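Local coordinates for protein N2152 (Neocallimastix frontalis, PDB 5U22) that probably hydrolyses rare arabinosyl substrates as a family 39 glycoside hydrolase, combining a TIM barrel with a beta sandwich, at residues S126-K131 against D169-I174; G217-S222 against C248-D253; I403-S408 against Y416-T421. One frame throughout, in Å; residues are numbered along the deposited sequence.

How the contacts relate
The three contacts follow one another along the chain and together sample both domains of the enzyme. Contact 1 joins two neighbouring outer helices of the TIM barrel, 117-134 and 160-174. Contact 2 lies in the same barrel, between loops that follow strands 209-212 and 242-247, its centre about 35 Å from that of contact 1. Contact 3 belongs to the beta sandwich, built largely from the C-terminal part of the chain with strands 23-28 and 31-35 added, about 26 Å from contact 2 and about 50 Å from contact 1, centre to centre. None touches another: contacts 1 and 2 join parts of the barrel, contact 3 the two facing layers of the sandwich.

Contact 1: S126-K131 against D169-I174; sequences SFINDK and DLLRQI
Ile128 and Ile174 join two neighbouring outer helices of the TIM barrel, 117-134 and 160-174, through a small apolar patch. The two side chains cross obliquely. Ile174 CD1 lies 3.8 Å from Ile128 CG1 and 3.9 Å from Ile128 CB, while the CG2 branch of Ile128 rests on the carbonyl oxygen, Ile174 O, at 3.7 Å and also nears Ile174 CG1, at the C-terminal end of helix 160-174. With chi1 at 70°, Ile174 places CG1 between its backbone N and carbonyl carbon, and the extended chi2 carries CD1 on to Ile128. A looser apolar approach, Ile128 CD1 to Leu171 CD2 at 4.4 Å, widens the patch by one helical turn.

Ile128 and Leu171 both also rest on Asn142 of strand 139-143, so the seam between the helices is closed underneath by the barrel wall. Beside it, Lys131 forms salt bridges with Asp175 and Glu178, just beyond the second helix. Helix 117-134, strand 139-143 and, after the short helix 148-151, helix 160-174 pack in two layers, the parallel beta-alpha arrangement on which a TIM barrel is built.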
ATOM      1  N   SER A 126     -11.365 -21.135  16.346  1.00 16.54           N
ATOM      2  CA  SER A 126     -10.509 -22.147  15.735  1.00 19.57           C
ATOM      3  C   SER A 126      -9.321 -21.508  15.027  1.00 18.79           C
ATOM      4  O   SER A 126      -8.195 -22.010  15.128  1.00 16.94           O
ATOM      5  CB  SER A 126     -11.313 -23.006  14.760  1.00 15.63           C
ATOM      6  OG  SER A 126     -10.459 -23.901  14.071  1.00 17.65           O
ATOM      7  N   PHE A 127      -9.539 -20.386  14.326  1.00 16.14           N
ATOM      8  CA  PHE A 127      -8.416 -19.733  13.660  1.00 16.04           C
ATOM      9  C   PHE A 127      -7.405 -19.215  14.679  1.00 14.96           C
ATOM     10  O   PHE A 127      -6.192 -19.368  14.497  1.00 16.80           O
ATOM     11  CB  PHE A 127      -8.872 -18.579  12.769  1.00 16.82           C
ATOM     12  CG  PHE A 127      -7.725 -17.726  12.326  1.00 16.38           C
ATOM     13  CD1 PHE A 127      -6.857 -18.187  11.341  1.00 18.70           C
ATOM     14  CD2 PHE A 127      -7.431 -16.533  12.976  1.00 18.88           C
ATOM     15  CE1 PHE A 127      -5.742 -17.438  10.975  1.00 17.73           C
ATOM     16  CE2 PHE A 127      -6.316 -15.778  12.615  1.00 14.74           C
ATOM     17  CZ  PHE A 127      -5.470 -16.233  11.615  1.00 16.02           C
ATOM     18  N   ILE A 128      -7.891 -18.574  15.748  1.00 15.93           N
ATOM     19  CA  ILE A 128      -6.983 -17.987  16.734  1.00 16.40           C
ATOM     20  C   ILE A 128      -6.172 -19.066  17.434  1.00 17.58           C
ATOM     21  O   ILE A 128      -4.992 -18.875  17.746  1.00 16.92           O
ATOM     22  CB  ILE A 128      -7.770 -17.127  17.732  1.00 17.36           C
ATOM     23  CG1 ILE A 128      -8.319 -15.900  17.008  1.00 17.64           C
ATOM     24  CG2 ILE A 128      -6.878 -16.679  18.874  1.00 16.99           C
ATOM     25  CD1 ILE A 128      -7.241 -15.049  16.368  1.00 16.60           C
ATOM     26  N   ASN A 129      -6.786 -20.217  17.692  1.00 18.93           N
ATOM     27  CA  ASN A 129      -6.033 -21.345  18.232  1.00 18.21           C
ATOM     28  C   ASN A 129      -4.887 -21.739  17.301  1.00 22.34           C
ATOM     29  O   ASN A 129      -3.743 -21.911  17.743  1.00 21.38           O
ATOM     30  CB  ASN A 129      -6.967 -22.526  18.467  1.00 17.60           C
ATOM     31  CG  ASN A 129      -6.223 -23.781  18.868  1.00 34.44           C
ATOM     32  OD1 ASN A 129      -5.771 -23.909  20.010  1.00 39.06           O
ATOM     33  ND2 ASN A 129      -6.094 -24.721  17.935  1.00 32.52           N
ATOM     34  N   ASP A 130      -5.177 -21.883  16.001  1.00 17.79           N
ATOM     35  CA  ASP A 130      -4.129 -22.248  15.050  1.00 15.72           C
ATOM     36  C   ASP A 130      -3.084 -21.151  14.933  1.00 23.34           C
ATOM     37  O   ASP A 130      -1.891 -21.436  14.773  1.00 22.61           O
ATOM     38  CB  ASP A 130      -4.731 -22.543  13.677  1.00 17.07           C
ATOM     39  CG  ASP A 130      -5.613 -23.776  13.678  1.00 26.12           C
ATOM     40  OD1 ASP A 130      -5.531 -24.569  14.642  1.00 28.38           O
ATOM     41  OD2 ASP A 130      -6.379 -23.963  12.711  1.00 21.96           O
ATOM     42  N   LYS A 131      -3.526 -19.893  14.975  1.00 17.10           N
ATOM     43  CA  LYS A 131      -2.611 -18.755  14.973  1.00 17.56           C
ATOM     44  C   LYS A 131      -1.613 -18.847  16.123  1.00 17.60           C
ATOM     45  O   LYS A 131      -0.400 -18.749  15.916  1.00 20.01           O
ATOM     46  CB  LYS A 131      -3.414 -17.453  15.044  1.00 19.78           C
ATOM     47  CG  LYS A 131      -2.588 -16.172  15.113  1.00 18.49           C
ATOM     48  CD  LYS A 131      -3.499 -14.948  15.088  1.00 19.68           C
ATOM     49  CE  LYS A 131      -2.715 -13.620  15.179  1.00 20.02           C
ATOM     50  NZ  LYS A 131      -2.249 -13.283  16.548  1.00 24.59           N
ATOM     51  N   ASP A 169     -14.900  -7.546  21.049  1.00 17.40           N
ATOM     52  CA  ASP A 169     -14.808  -8.025  22.425  1.00 16.57           C
ATOM     53  C   ASP A 169     -14.267  -9.440  22.466  1.00 16.40           C
ATOM     54  O   ASP A 169     -13.489  -9.792  23.363  1.00 19.51           O
ATOM     55  CB  ASP A 169     -16.174  -7.952  23.113  1.00 20.78           C
ATOM     56  CG  ASP A 169     -16.618  -6.519  23.375  1.00 22.11           C
ATOM     57  OD1 ASP A 169     -15.788  -5.607  23.209  1.00 24.86           O
ATOM     58  OD2 ASP A 169     -17.796  -6.306  23.738  1.00 26.33           O
ATOM     59  N   LEU A 170     -14.672 -10.272  21.504  1.00 17.31           N
ATOM     60  CA  LEU A 170     -14.135 -11.625  21.418  1.00 16.26           C
ATOM     61  C   LEU A 170     -12.622 -11.605  21.206  1.00 18.88           C
ATOM     62  O   LEU A 170     -11.876 -12.304  21.901  1.00 17.55           O
ATOM     63  CB  LEU A 170     -14.837 -12.390  20.293  1.00 15.40           C
ATOM     64  CG  LEU A 170     -14.166 -13.736  19.976  1.00 20.59           C
ATOM     65  CD1 LEU A 170     -14.320 -14.694  21.149  1.00 21.82           C
ATOM     66  CD2 LEU A 170     -14.723 -14.338  18.704  1.00 16.25           C
ATOM     67  N   LEU A 171     -12.151 -10.796  20.250  1.00 19.86           N
ATOM     68  CA  LEU A 171     -10.725 -10.760  19.928  1.00 19.30           C
ATOM     69  C   LEU A 171      -9.892 -10.256  21.099  1.00 18.33           C
ATOM     70  O   LEU A 171      -8.759 -10.715  21.309  1.00 20.15           O
ATOM     71  CB  LEU A 171     -10.494  -9.887  18.694  1.00 21.44           C
ATOM     72  CG  LEU A 171     -10.970 -10.551  17.393  1.00 22.45           C
ATOM     73  CD1 LEU A 171     -10.846  -9.618  16.212  1.00 20.18           C
ATOM     74  CD2 LEU A 171     -10.191 -11.838  17.150  1.00 19.68           C
ATOM     75  N   ARG A 172     -10.417  -9.291  21.854  1.00 18.82           N
ATOM     76  CA  ARG A 172      -9.678  -8.791  23.008  1.00 17.16           C
ATOM     77  C   ARG A 172      -9.554  -9.853  24.085  1.00 20.07           C
ATOM     78  O   ARG A 172      -8.584  -9.851  24.848  1.00 23.18           O
ATOM     79  CB  ARG A 172     -10.353  -7.549  23.584  1.00 20.77           C
ATOM     80  CG  ARG A 172     -10.225  -6.300  22.738  1.00 17.11           C
ATOM     81  CD  ARG A 172      -8.781  -5.871  22.533  1.00 25.04           C
ATOM     82  NE  ARG A 172      -8.726  -4.482  22.082  1.00 19.56           N
ATOM     83  CZ  ARG A 172      -7.837  -4.000  21.217  1.00 22.26           C
ATOM     84  NH1 ARG A 172      -6.919  -4.789  20.691  1.00 23.24           N
ATOM     85  NH2 ARG A 172      -7.880  -2.721  20.877  1.00 26.85           N
ATOM     86  N   GLN A 173     -10.524 -10.757  24.166  1.00 20.01           N
ATOM     87  CA  GLN A 173     -10.465 -11.835  25.141  1.00 21.22           C
ATOM     88  C   GLN A 173      -9.498 -12.935  24.704  1.00 21.10           C
ATOM     89  O   GLN A 173      -8.662 -13.380  25.497  1.00 20.61           O
ATOM     90  CB  GLN A 173     -11.868 -12.407  25.371  1.00 22.65           C
ATOM     91  N   ILE A 174      -9.587 -13.389  23.447  1.00 20.19           N
ATOM     92  CA  ILE A 174      -8.832 -14.569  23.039  1.00 16.34           C
ATOM     93  C   ILE A 174      -7.503 -14.265  22.340  1.00 16.87           C
ATOM     94  O   ILE A 174      -6.677 -15.176  22.207  1.00 17.74           O
ATOM     95  CB  ILE A 174      -9.683 -15.503  22.153  1.00 19.80           C
ATOM     96  CG1 ILE A 174      -9.951 -14.887  20.771  1.00 24.38           C
ATOM     97  CG2 ILE A 174     -10.999 -15.858  22.856  1.00 20.65           C
ATOM     98  CD1 ILE A 174     -10.805 -15.787  19.871  1.00 21.29           C
TER

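Contact 2: G217-S222 against C248-D253; sequences GIDGVS and CDENHD. With EDO (1,2-ethanediol), chain C.
The carboxylate of Glu250 and the imidazole of His252 are the flat groups here, and they serve different neighbours. Glu250 OE1 touches Gly217 CA at 3.5 Å, the closest direct approach between the segments. The His252 ring stacks with Trp281, while a 1,2-ethanediol, probably from the crystallisation liquor, sits at its edge: ND1 is hydrogen-bonded to O1 of the diol at 2.9 Å and to O2 at 3.2 Å. An alanine in place of His252 would probably leave Trp281 without its stacking partner and the diol without the nitrogen that both its hydroxyls share.

Water does most of the joining. One molecule accepts from Gly217 N at 2.8 Å and is hydrogen-bonded also to Cys248 O. A second touches both segments at four points, accepting from Ile218 N and Glu250 N and giving a proton to Glu250 OE1 at 2.6 Å, with a weak bond to Asp249 OD1. A chi1 of 61° turns the otherwise extended chain of Glu250 toward Gly217, letting OE1 and the backbone N of Glu250 share that one water. Gly217 has a phi of 134°, where a CB would press against the preceding carbonyl oxygen.

Within the second loop, Asn251 N donates to Asp249 OD2 at 2.9 Å, approaching from above the carboxylate plane, and Asp253 N to Asn251 OD1: two successive Asx turns. Arg263 forms a salt bridge with Asp249 OD1. Asp219 OD1 and Glu250 OE1 stand 4.3 Å apart, but Lys327 forms a salt bridge with Asp219 and a long, weak ion pair with Glu250. The chemistry implies loops coupled by ordered water, with nearby lysine charge probably easing the carboxylate repulsion.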
ATOM      1  N   GLY A 217     -11.328   5.779  -7.383  1.00 19.83           N
ATOM      2  CA  GLY A 217     -10.924   7.027  -8.009  1.00 19.77           C
ATOM      3  C   GLY A 217      -9.896   7.723  -7.146  1.00 17.30           C
ATOM      4  O   GLY A 217     -10.125   7.944  -5.954  1.00 19.14           O
ATOM      5  N   ILE A 218      -8.752   8.074  -7.729  1.00 14.55           N
ATOM      6  CA  ILE A 218      -7.630   8.527  -6.910  1.00 16.07           C
ATOM      7  C   ILE A 218      -7.749   9.993  -6.487  1.00 15.41           C
ATOM      8  O   ILE A 218      -7.118  10.395  -5.502  1.00 17.45           O
ATOM      9  CB  ILE A 218      -6.319   8.273  -7.673  1.00 15.61           C
ATOM     10  CG1 ILE A 218      -5.134   8.283  -6.698  1.00 17.60           C
ATOM     11  CG2 ILE A 218      -6.151   9.303  -8.794  1.00 16.34           C
ATOM     12  CD1 ILE A 218      -3.796   7.963  -7.330  1.00 16.64           C
ATOM     13  N   ASP A 219      -8.564  10.792  -7.186  1.00 14.77           N
ATOM     14  CA  ASP A 219      -8.592  12.240  -6.963  1.00 20.59           C
ATOM     15  C   ASP A 219      -8.759  12.598  -5.486  1.00 15.23           C
ATOM     16  O   ASP A 219      -8.094  13.515  -4.982  1.00 15.35           O
ATOM     17  CB  ASP A 219      -9.726  12.877  -7.777  1.00 20.26           C
ATOM     18  CG  ASP A 219      -9.619  12.601  -9.262  1.00 21.21           C
ATOM     19  OD1 ASP A 219      -9.784  11.433  -9.681  1.00 23.48           O
ATOM     20  OD2 ASP A 219      -9.392  13.561 -10.018  1.00 22.74           O
ATOM     21  N   GLY A 220      -9.657  11.904  -4.782  1.00 17.45           N
ATOM     22  CA  GLY A 220     -10.016  12.256  -3.419  1.00 15.08           C
ATOM     23  C   GLY A 220      -9.195  11.612  -2.325  1.00 17.41           C
ATOM     24  O   GLY A 220      -9.455  11.860  -1.141  1.00 16.95           O
ATOM     25  N   VAL A 221      -8.198  10.802  -2.693  1.00 15.30           N
ATOM     26  CA  VAL A 221      -7.457  10.017  -1.708  1.00 15.36           C
ATOM     27  C   VAL A 221      -6.834  10.916  -0.644  1.00 19.36           C
ATOM     28  O   VAL A 221      -6.994  10.682   0.557  1.00 15.41           O
ATOM     29  CB  VAL A 221      -6.392   9.151  -2.406  1.00 15.11           C
ATOM     30  CG1 VAL A 221      -5.382   8.619  -1.376  1.00 18.68           C
ATOM     31  CG2 VAL A 221      -7.072   8.002  -3.170  1.00 15.85           C
ATOM     32  N   SER A 222      -6.105  11.953  -1.060  1.00 17.65           N
ATOM     33  CA  SER A 222      -5.454  12.810  -0.072  1.00 18.17           C
ATOM     34  C   SER A 222      -6.474  13.524   0.809  1.00 15.90           C
ATOM     35  O   SER A 222      -6.246  13.699   2.015  1.00 17.73           O
ATOM     36  CB  SER A 222      -4.542  13.818  -0.773  1.00 15.43           C
ATOM     37  OG  SER A 222      -3.496  13.117  -1.423  1.00 19.80           O
ATOM     38  N   CYS A 248      -6.093   0.966  -5.843  1.00 13.74           N
ATOM     39  CA  CYS A 248      -5.971   0.821  -7.292  1.00 14.00           C
ATOM     40  C   CYS A 248      -6.611   2.030  -7.946  1.00 16.80           C
ATOM     41  O   CYS A 248      -7.534   2.625  -7.390  1.00 14.88           O
ATOM     42  CB  CYS A 248      -6.665  -0.458  -7.776  1.00 15.77           C
ATOM     43  SG  CYS A 248      -6.380  -0.915  -9.508  1.00 16.80           S
ATOM     44  N   ASP A 249      -6.105   2.391  -9.124  1.00 15.21           N
ATOM     45  CA  ASP A 249      -6.808   3.338  -9.976  1.00 14.87           C
ATOM     46  C   ASP A 249      -8.235   2.857 -10.221  1.00 15.00           C
ATOM     47  O   ASP A 249      -8.520   1.657 -10.165  1.00 13.66           O
ATOM     48  CB  ASP A 249      -6.076   3.483 -11.315  1.00 15.83           C
ATOM     49  CG  ASP A 249      -6.666   4.576 -12.172  1.00 19.43           C
ATOM     50  OD1 ASP A 249      -6.342   5.750 -11.914  1.00 16.00           O
ATOM     51  OD2 ASP A 249      -7.476   4.275 -13.074  1.00 17.68           O
ATOM     52  N   GLU A 250      -9.138   3.803 -10.507  1.00 15.18           N
ATOM     53  CA  GLU A 250     -10.518   3.438 -10.826  1.00 17.57           C
ATOM     54  C   GLU A 250     -10.591   2.408 -11.948  1.00 17.52           C
ATOM     55  O   GLU A 250     -11.476   1.542 -11.941  1.00 18.61           O
ATOM     56  CB  GLU A 250     -11.330   4.689 -11.196  1.00 20.81           C
ATOM     57  CG  GLU A 250     -10.830   5.462 -12.436  1.00 22.93           C
ATOM     58  CD  GLU A 250     -11.191   6.946 -12.386  1.00 26.06           C
ATOM     59  OE1 GLU A 250     -10.704   7.638 -11.469  1.00 19.62           O
ATOM     60  OE2 GLU A 250     -11.970   7.420 -13.250  1.00 23.13           O
ATOM     61  N   ASN A 251      -9.681   2.475 -12.917  1.00 15.96           N
ATOM     62  CA  ASN A 251      -9.582   1.446 -13.955  1.00 16.80           C
ATOM     63  C   ASN A 251      -8.823   0.239 -13.394  1.00 14.94           C
ATOM     64  O   ASN A 251      -7.616   0.320 -13.136  1.00 15.77           O
ATOM     65  CB  ASN A 251      -8.881   2.020 -15.186  1.00 14.35           C
ATOM     66  CG  ASN A 251      -8.834   1.042 -16.348  1.00 18.95           C
ATOM     67  OD1 ASN A 251      -9.095  -0.150 -16.190  1.00 21.13           O
ATOM     68  ND2 ASN A 251      -8.503   1.548 -17.521  1.00 17.35           N
ATOM     69  N   HIS A 252      -9.523  -0.889 -13.221  1.00 13.28           N
ATOM     70  CA  HIS A 252      -8.896  -2.084 -12.648  1.00 17.27           C
ATOM     71  C   HIS A 252      -7.671  -2.524 -13.438  1.00 18.39           C
ATOM     72  O   HIS A 252      -6.775  -3.172 -12.890  1.00 15.05           O
ATOM     73  CB  HIS A 252      -9.884  -3.257 -12.617  1.00 18.48           C
ATOM     74  CG  HIS A 252     -11.160  -2.988 -11.877  1.00 18.86           C
ATOM     75  ND1 HIS A 252     -12.205  -3.889 -11.862  1.00 17.03           N
ATOM     76  CD2 HIS A 252     -11.563  -1.934 -11.127  1.00 20.60           C
ATOM     77  CE1 HIS A 252     -13.192  -3.404 -11.130  1.00 16.39           C
ATOM     78  NE2 HIS A 252     -12.836  -2.211 -10.687  1.00 18.35           N
ATOM     79  N   ASP A 253      -7.642  -2.240 -14.742  1.00 16.63           N
ATOM     80  CA  ASP A 253      -6.537  -2.698 -15.572  1.00 16.56           C
ATOM     81  C   ASP A 253      -5.222  -1.993 -15.251  1.00 17.14           C
ATOM     82  O   ASP A 253      -4.171  -2.431 -15.727  1.00 18.51           O
ATOM     83  CB  ASP A 253      -6.886  -2.510 -17.050  1.00 17.94           C
ATOM     84  CG  ASP A 253      -8.014  -3.410 -17.496  1.00 25.39           C
ATOM     85  OD1 ASP A 253      -8.188  -4.500 -16.895  1.00 21.03           O
ATOM     86  OD2 ASP A 253      -8.722  -3.035 -18.460  1.00 20.74           O
TER
HETATM   87  C1  EDO C 502     -11.827  -7.491 -13.353  1.00 28.52           C
HETATM   88  O1  EDO C 502     -11.399  -6.126 -13.447  1.00 28.09           O
HETATM   89  C2  EDO C 502     -12.633  -7.667 -12.072  1.00 27.51           C
HETATM   90  O2  EDO C 502     -13.730  -6.742 -12.082  1.00 27.62           O
HETATM   91  O   HOH W   1      -8.762   4.945  -6.509  1.00 16.09           O
HETATM   92  O   HOH W   2      -8.485   6.739 -10.361  1.00 17.62           O

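Contact 3: I403-S408 against Y416-T421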
ATOM      1  N   ILE A 403      19.133  21.879  -8.468  1.00 17.56           N
ATOM      2  CA  ILE A 403      19.190  21.512  -9.883  1.00 15.14           C
ATOM      3  C   ILE A 403      17.765  21.290 -10.388  1.00 16.50           C
ATOM      4  O   ILE A 403      16.839  21.030  -9.616  1.00 17.39           O
ATOM      5  CB  ILE A 403      20.054  20.256 -10.169  1.00 17.14           C
ATOM      6  CG1 ILE A 403      19.334  18.971  -9.747  1.00 15.20           C
ATOM      7  CG2 ILE A 403      21.421  20.360  -9.491  1.00 16.07           C
ATOM      8  CD1 ILE A 403      20.119  17.715 -10.045  1.00 19.93           C
ATOM      9  N   SER A 404      17.589  21.436 -11.697  1.00 19.05           N
ATOM     10  CA  SER A 404      16.343  21.076 -12.367  1.00 20.99           C
ATOM     11  C   SER A 404      16.666  20.050 -13.439  1.00 21.69           C
ATOM     12  O   SER A 404      17.549  20.276 -14.276  1.00 20.22           O
ATOM     13  CB  SER A 404      15.642  22.288 -12.999  1.00 19.03           C
ATOM     14  OG  SER A 404      15.173  23.182 -12.007  1.00 21.76           O
ATOM     15  N   VAL A 405      15.956  18.929 -13.405  1.00 20.28           N
ATOM     16  CA  VAL A 405      16.187  17.807 -14.312  1.00 18.73           C
ATOM     17  C   VAL A 405      14.976  17.712 -15.238  1.00 20.07           C
ATOM     18  O   VAL A 405      13.845  17.535 -14.768  1.00 17.14           O
ATOM     19  CB  VAL A 405      16.410  16.502 -13.527  1.00 17.14           C
ATOM     20  CG1 VAL A 405      16.558  15.311 -14.466  1.00 16.88           C
ATOM     21  CG2 VAL A 405      17.645  16.617 -12.634  1.00 13.76           C
ATOM     22  N   ASP A 406      15.203  17.857 -16.549  1.00 17.28           N
ATOM     23  CA  ASP A 406      14.125  17.828 -17.537  1.00 17.99           C
ATOM     24  C   ASP A 406      14.015  16.461 -18.206  1.00 18.67           C
ATOM     25  O   ASP A 406      15.026  15.865 -18.587  1.00 22.49           O
ATOM     26  CB  ASP A 406      14.342  18.872 -18.636  1.00 15.70           C
ATOM     27  CG  ASP A 406      14.507  20.270 -18.099  1.00 26.04           C
ATOM     28  OD1 ASP A 406      13.798  20.634 -17.149  1.00 26.82           O
ATOM     29  OD2 ASP A 406      15.356  21.010 -18.633  1.00 35.58           O
ATOM     30  N   LEU A 407      12.779  15.986 -18.377  1.00 18.27           N
ATOM     31  CA  LEU A 407      12.486  14.784 -19.152  1.00 17.49           C
ATOM     32  C   LEU A 407      11.533  15.146 -20.280  1.00 17.40           C
ATOM     33  O   LEU A 407      10.478  15.737 -20.029  1.00 18.49           O
ATOM     34  CB  LEU A 407      11.857  13.684 -18.298  1.00 17.74           C
ATOM     35  CG  LEU A 407      12.717  12.904 -17.307  1.00 20.28           C
ATOM     36  CD1 LEU A 407      13.137  13.783 -16.141  1.00 22.44           C
ATOM     37  CD2 LEU A 407      11.909  11.704 -16.815  1.00 22.52           C
ATOM     38  N   SER A 408      11.891  14.769 -21.507  1.00 20.45           N
ATOM     39  CA  SER A 408      11.056  15.007 -22.676  1.00 17.74           C
ATOM     40  C   SER A 408      10.271  13.755 -23.055  1.00 19.39           C
ATOM     41  O   SER A 408      10.642  12.630 -22.714  1.00 20.57           O
ATOM     42  CB  SER A 408      11.909  15.456 -23.867  1.00 20.45           C
ATOM     43  OG  SER A 408      12.233  16.822 -23.743  1.00 31.14           O
ATOM     44  N   TYR A 416       9.083   6.557 -13.631  1.00 18.79           N
ATOM     45  CA  TYR A 416      10.345   7.266 -13.814  1.00 15.57           C
ATOM     46  C   TYR A 416      11.134   7.308 -12.517  1.00 16.06           C
ATOM     47  O   TYR A 416      10.561   7.333 -11.429  1.00 15.00           O
ATOM     48  CB  TYR A 416      10.110   8.689 -14.313  1.00 14.17           C
ATOM     49  CG  TYR A 416       9.388   8.719 -15.647  1.00 15.92           C
ATOM     50  CD1 TYR A 416      10.071   8.483 -16.834  1.00 12.90           C
ATOM     51  CD2 TYR A 416       8.028   8.969 -15.714  1.00 17.34           C
ATOM     52  CE1 TYR A 416       9.413   8.514 -18.054  1.00 19.81           C
ATOM     53  CE2 TYR A 416       7.370   8.983 -16.920  1.00 19.33           C
ATOM     54  CZ  TYR A 416       8.065   8.764 -18.084  1.00 18.89           C
ATOM     55  OH  TYR A 416       7.394   8.777 -19.285  1.00 17.65           O
ATOM     56  N   ARG A 417      12.466   7.325 -12.636  1.00 15.94           N
ATOM     57  CA  ARG A 417      13.303   7.535 -11.460  1.00 17.42           C
ATOM     58  C   ARG A 417      14.436   8.489 -11.799  1.00 17.90           C
ATOM     59  O   ARG A 417      15.042   8.392 -12.871  1.00 17.35           O
ATOM     60  CB  ARG A 417      13.903   6.233 -10.907  1.00 14.59           C
ATOM     61  CG  ARG A 417      14.697   6.466  -9.625  1.00 15.56           C
ATOM     62  CD  ARG A 417      15.122   5.178  -8.911  1.00 17.88           C
ATOM     63  NE  ARG A 417      16.143   4.416  -9.638  1.00 15.81           N
ATOM     64  CZ  ARG A 417      16.790   3.367  -9.135  1.00 16.91           C
ATOM     65  NH1 ARG A 417      16.542   2.946  -7.893  1.00 17.13           N
ATOM     66  NH2 ARG A 417      17.695   2.740  -9.872  1.00 21.10           N
ATOM     67  N   ILE A 418      14.717   9.413 -10.880  1.00 12.01           N
ATOM     68  CA  ILE A 418      15.942  10.205 -10.918  1.00 17.50           C
ATOM     69  C   ILE A 418      16.784   9.779  -9.725  1.00 15.77           C
ATOM     70  O   ILE A 418      16.326   9.858  -8.579  1.00 16.68           O
ATOM     71  CB  ILE A 418      15.640  11.710 -10.895  1.00 13.04           C
ATOM     72  CG1 ILE A 418      14.959  12.103 -12.200  1.00 15.38           C
ATOM     73  CG2 ILE A 418      16.931  12.508 -10.692  1.00 13.76           C
ATOM     74  CD1 ILE A 418      14.275  13.436 -12.150  1.00 16.92           C
ATOM     75  N   TYR A 419      17.996   9.291  -9.993  1.00 14.01           N
ATOM     76  CA  TYR A 419      18.883   8.749  -8.967  1.00 12.46           C
ATOM     77  C   TYR A 419      20.149   9.591  -8.948  1.00 16.48           C
ATOM     78  O   TYR A 419      20.859   9.659  -9.957  1.00 16.78           O
ATOM     79  CB  TYR A 419      19.213   7.283  -9.263  1.00 14.81           C
ATOM     80  CG  TYR A 419      19.685   6.470  -8.074  1.00 14.60           C
ATOM     81  CD1 TYR A 419      18.773   5.820  -7.249  1.00 16.98           C
ATOM     82  CD2 TYR A 419      21.038   6.318  -7.804  1.00 15.52           C
ATOM     83  CE1 TYR A 419      19.197   5.059  -6.168  1.00 19.99           C
ATOM     84  CE2 TYR A 419      21.477   5.557  -6.712  1.00 17.99           C
ATOM     85  CZ  TYR A 419      20.549   4.932  -5.903  1.00 21.36           C
ATOM     86  OH  TYR A 419      20.960   4.165  -4.828  1.00 17.93           O
ATOM     87  N   ILE A 420      20.436  10.222  -7.811  1.00 13.69           N
ATOM     88  CA  ILE A 420      21.493  11.224  -7.717  1.00 16.36           C
ATOM     89  C   ILE A 420      22.580  10.708  -6.787  1.00 16.69           C
ATOM     90  O   ILE A 420      22.310  10.384  -5.625  1.00 17.32           O
ATOM     91  CB  ILE A 420      20.953  12.577  -7.213  1.00 16.44           C
ATOM     92  CG1 ILE A 420      19.757  13.025  -8.054  1.00 12.08           C
ATOM     93  CG2 ILE A 420      22.045  13.626  -7.207  1.00 16.79           C
ATOM     94  CD1 ILE A 420      19.184  14.364  -7.611  1.00 14.05           C
ATOM     95  N   THR A 421      23.812  10.668  -7.285  1.00 17.45           N
ATOM     96  CA  THR A 421      24.967  10.241  -6.502  1.00 16.30           C
ATOM     97  C   THR A 421      26.074  11.279  -6.643  1.00 17.25           C
ATOM     98  O   THR A 421      25.940  12.269  -7.367  1.00 16.31           O
ATOM     99  CB  THR A 421      25.465   8.855  -6.944  1.00 17.37           C
ATOM    100  OG1 THR A 421      25.666   8.841  -8.365  1.00 18.31           O
ATOM    101  CG2 THR A 421      24.456   7.785  -6.574  1.00 17.66           C
TER
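Ile418 and Val405 meet tip to tip in the interior of the beta sandwich, Ile418 CD1 lying 3.8 Å from Val405 CG1. Ile418 has CG1 anti to its carbonyl carbon (chi1 -68°) and a nearly straight continuation to CD1, which sends that methyl across to the facing strand. There it also borders Leu407, whose CD1 is 4.2 Å from Ile418 CD1 as the two side chains slide past each other in opposite directions. Leu407 uses its second branch on the aromatic neighbour: CD2 comes to 3.7 Å from Tyr416 CD1, approaching the ring obliquely. At the far end of the row, Ile403 CD1 and Ile420 CD1 make a lighter contact at 4.2 Å.

Every second residue takes part, Ile403, Val405 and Leu407 against Ile420, Ile418 and Tyr416, as expected when two strands face each other with alternate side chains turned inward. The strand axes approach to 10.1 Å, and their directions differ by 147°, so the strands run roughly antiparallel but are not hydrogen-bonded partners. Each is held by other strands: 403-408 pairs with 353-359, while 415-422 pairs with 341-347 and 368-376.

Those neighbours also complete the surroundings: Ala356, Phe358, Phe346 and Val371 touch Ile418. From the connection between the two strands, the backbone N of Asn411 is hydrogen-bonded to the hydroxyl of Tyr416, which helps to fix the ring beside Leu407. On the reverse face of strand 415-422, Tyr419 CD1 lies over one face of the Arg417 guanidinium, which also makes a salt bridge with Glu374 and a cation-pi contact with Trp308 of helix 301-310. Two strands paired to other neighbours and facing each other through alternate apolar side chains are the hallmark of a beta sandwich.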